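Local coordinates for arylesterase (Sulfolobus solfataricus, PDB 5L2P), which hydrolyses aromatic esters, p-nitrophenyl fatty acid esters and organophosphates such as paraoxon, as a serine esterase of the GDXG lipolytic family, at residues I19-F22 against T23-F27. Numbering follows the deposited sequence.
Sequences IIDF and TKYQF
Asp21 overlaps the Tyr25 side chain obliquely through OD1 of its carboxylate. OD1 of Asp21 comes within 3.4 Å of CD2 of Tyr25, with the carboxylate and ring planes 78° apart. The Asp21 torsion (chi1 59°) sets CG between the backbone N and the carbonyl carbon, which brings the carboxylate beside Lys24 and Tyr25. OD2 of Asp21 lies 3.8 Å from CB of Lys24. These two side chains run alongside each other. The same ring carbon of Tyr25, CD2, also meets the backbone O of Ile19 at 3.6 Å. CG of Lys24 sits over the centre of one Tyr25 face, 3.6 Å above the plane.

The backbone bends in a manner consistent with an alpha-turn. N of Tyr25 gives a weak hydrogen bond to O of Asp21, 3.3 Å long. CA of Phe22 makes a C-H...O contact with O of Tyr25. Farther on, the Phe22 and Phe27 rings meet loosely edge to edge, CE1 of Phe22 being 4.3 Å from CD1 of Phe27.

This is a surface connection, away from the presumed catalytic residues. It links helix 5-17 to helix 27-39, for which Gln26 is the N-cap residue. Phe22 and Tyr25 both touch Ile30 of the second helix, Ile19 touches Tyr14 of helix 5-17 and Leu37 of helix 27-39, and Phe22 and Phe27 reach Tyr212 of helix 212-217.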
loop_
_atom_site.group_PDB
_atom_site.type_symbol
_atom_site.label_atom_id
_atom_site.label_comp_id
_atom_site.label_asym_id
_atom_site.label_seq_id
_atom_site.Cartn_x
_atom_site.Cartn_y
_atom_site.Cartn_z
ATOM N N ILE A 19 -8.417 -28.039 13.091
ATOM C CA ILE A 19 -9.327 -27.896 14.220
ATOM C C ILE A 19 -10.743 -27.628 13.698
ATOM O O ILE A 19 -11.697 -28.272 14.147
ATOM C CB ILE A 19 -8.901 -26.714 15.126
ATOM C CG1 ILE A 19 -7.517 -26.951 15.760
ATOM C CG2 ILE A 19 -9.976 -26.421 16.174
ATOM C CD1 ILE A 19 -6.876 -25.670 16.282
ATOM N N ILE A 20 -10.870 -26.672 12.764
ATOM C CA ILE A 20 -12.166 -26.251 12.247
ATOM C C ILE A 20 -12.558 -27.082 11.026
ATOM O O ILE A 20 -12.106 -26.804 9.922
ATOM C CB ILE A 20 -12.218 -24.746 11.895
ATOM C CG1 ILE A 20 -11.854 -23.900 13.124
ATOM C CG2 ILE A 20 -13.614 -24.370 11.421
ATOM C CD1 ILE A 20 -11.797 -22.405 12.903
ATOM N N ASP A 21 -13.383 -28.112 11.231
ATOM C CA ASP A 21 -14.075 -28.723 10.115
ATOM C C ASP A 21 -15.332 -29.380 10.608
ATOM O O ASP A 21 -15.328 -30.116 11.589
ATOM C CB ASP A 21 -13.203 -29.716 9.349
ATOM C CG ASP A 21 -12.692 -30.845 10.217
ATOM O OD1 ASP A 21 -12.438 -30.582 11.427
ATOM O OD2 ASP A 21 -12.522 -31.967 9.673
ATOM N N PHE A 22 -16.417 -29.089 9.902
ATOM C CA PHE A 22 -17.739 -29.545 10.271
ATOM C C PHE A 22 -18.037 -30.964 9.740
ATOM O O PHE A 22 -19.076 -31.528 10.046
ATOM C CB PHE A 22 -18.762 -28.512 9.801
ATOM C CG PHE A 22 -18.521 -27.125 10.357
ATOM C CD1 PHE A 22 -19.033 -26.757 11.600
ATOM C CD2 PHE A 22 -17.778 -26.180 9.636
ATOM C CE1 PHE A 22 -18.821 -25.472 12.107
ATOM C CE2 PHE A 22 -17.552 -24.905 10.142
ATOM C CZ PHE A 22 -18.082 -24.542 11.376
ATOM N N THR A 23 -17.109 -31.539 8.965
ATOM C CA THR A 23 -17.157 -32.957 8.574
ATOM C C THR A 23 -17.021 -33.899 9.778
ATOM O O THR A 23 -17.738 -34.892 9.882
ATOM C CB THR A 23 -16.004 -33.320 7.604
ATOM O OG1 THR A 23 -15.936 -32.354 6.552
ATOM C CG2 THR A 23 -16.192 -34.727 7.012
ATOM N N LYS A 24 -16.091 -33.585 10.677
ATOM C CA LYS A 24 -15.765 -34.445 11.803
ATOM C C LYS A 24 -16.472 -33.975 13.066
ATOM O O LYS A 24 -17.142 -34.747 13.726
ATOM C CB LYS A 24 -14.239 -34.478 12.003
ATOM C CG LYS A 24 -13.756 -35.259 13.213
ATOM C CD LYS A 24 -14.117 -36.745 13.091
ATOM C CE LYS A 24 -13.722 -37.534 14.329
ATOM N NZ LYS A 24 -13.866 -38.990 14.094
ATOM N N TYR A 25 -16.337 -32.699 13.384
ATOM C CA TYR A 25 -16.765 -32.167 14.671
ATOM C C TYR A 25 -18.062 -31.370 14.566
ATOM O O TYR A 25 -18.363 -30.781 13.539
ATOM C CB TYR A 25 -15.669 -31.258 15.237
ATOM C CG TYR A 25 -14.319 -31.933 15.367
ATOM C CD1 TYR A 25 -14.136 -33.021 16.238
ATOM C CD2 TYR A 25 -13.222 -31.486 14.634
ATOM C CE1 TYR A 25 -12.898 -33.642 16.368
ATOM C CE2 TYR A 25 -11.985 -32.096 14.755
ATOM C CZ TYR A 25 -11.824 -33.173 15.620
ATOM O OH TYR A 25 -10.593 -33.777 15.735
ATOM N N GLN A 26 -18.815 -31.340 15.656
ATOM C CA GLN A 26 -20.021 -30.509 15.778
ATOM C C GLN A 26 -19.569 -29.126 16.217
ATOM O O GLN A 26 -18.412 -28.951 16.663
ATOM C CB GLN A 26 -20.979 -31.093 16.833
ATOM C CG GLN A 26 -21.204 -32.602 16.735
ATOM C CD GLN A 26 -21.175 -33.303 18.084
ATOM O OE1 GLN A 26 -22.145 -33.931 18.456
ATOM N NE2 GLN A 26 -20.058 -33.194 18.817
ATOM N N PHE A 27 -20.478 -28.152 16.137
ATOM C CA PHE A 27 -20.128 -26.766 16.430
ATOM C C PHE A 27 -19.621 -26.574 17.859
ATOM O O PHE A 27 -18.625 -25.875 18.091
ATOM C CB PHE A 27 -21.287 -25.804 16.134
ATOM C CG PHE A 27 -20.984 -24.377 16.509
ATOM C CD1 PHE A 27 -20.041 -23.625 15.804
ATOM C CD2 PHE A 27 -21.604 -23.801 17.581
ATOM C CE1 PHE A 27 -19.738 -22.321 16.172
ATOM C CE2 PHE A 27 -21.324 -22.492 17.948
ATOM C CZ PHE A 27 -20.380 -21.752 17.252
#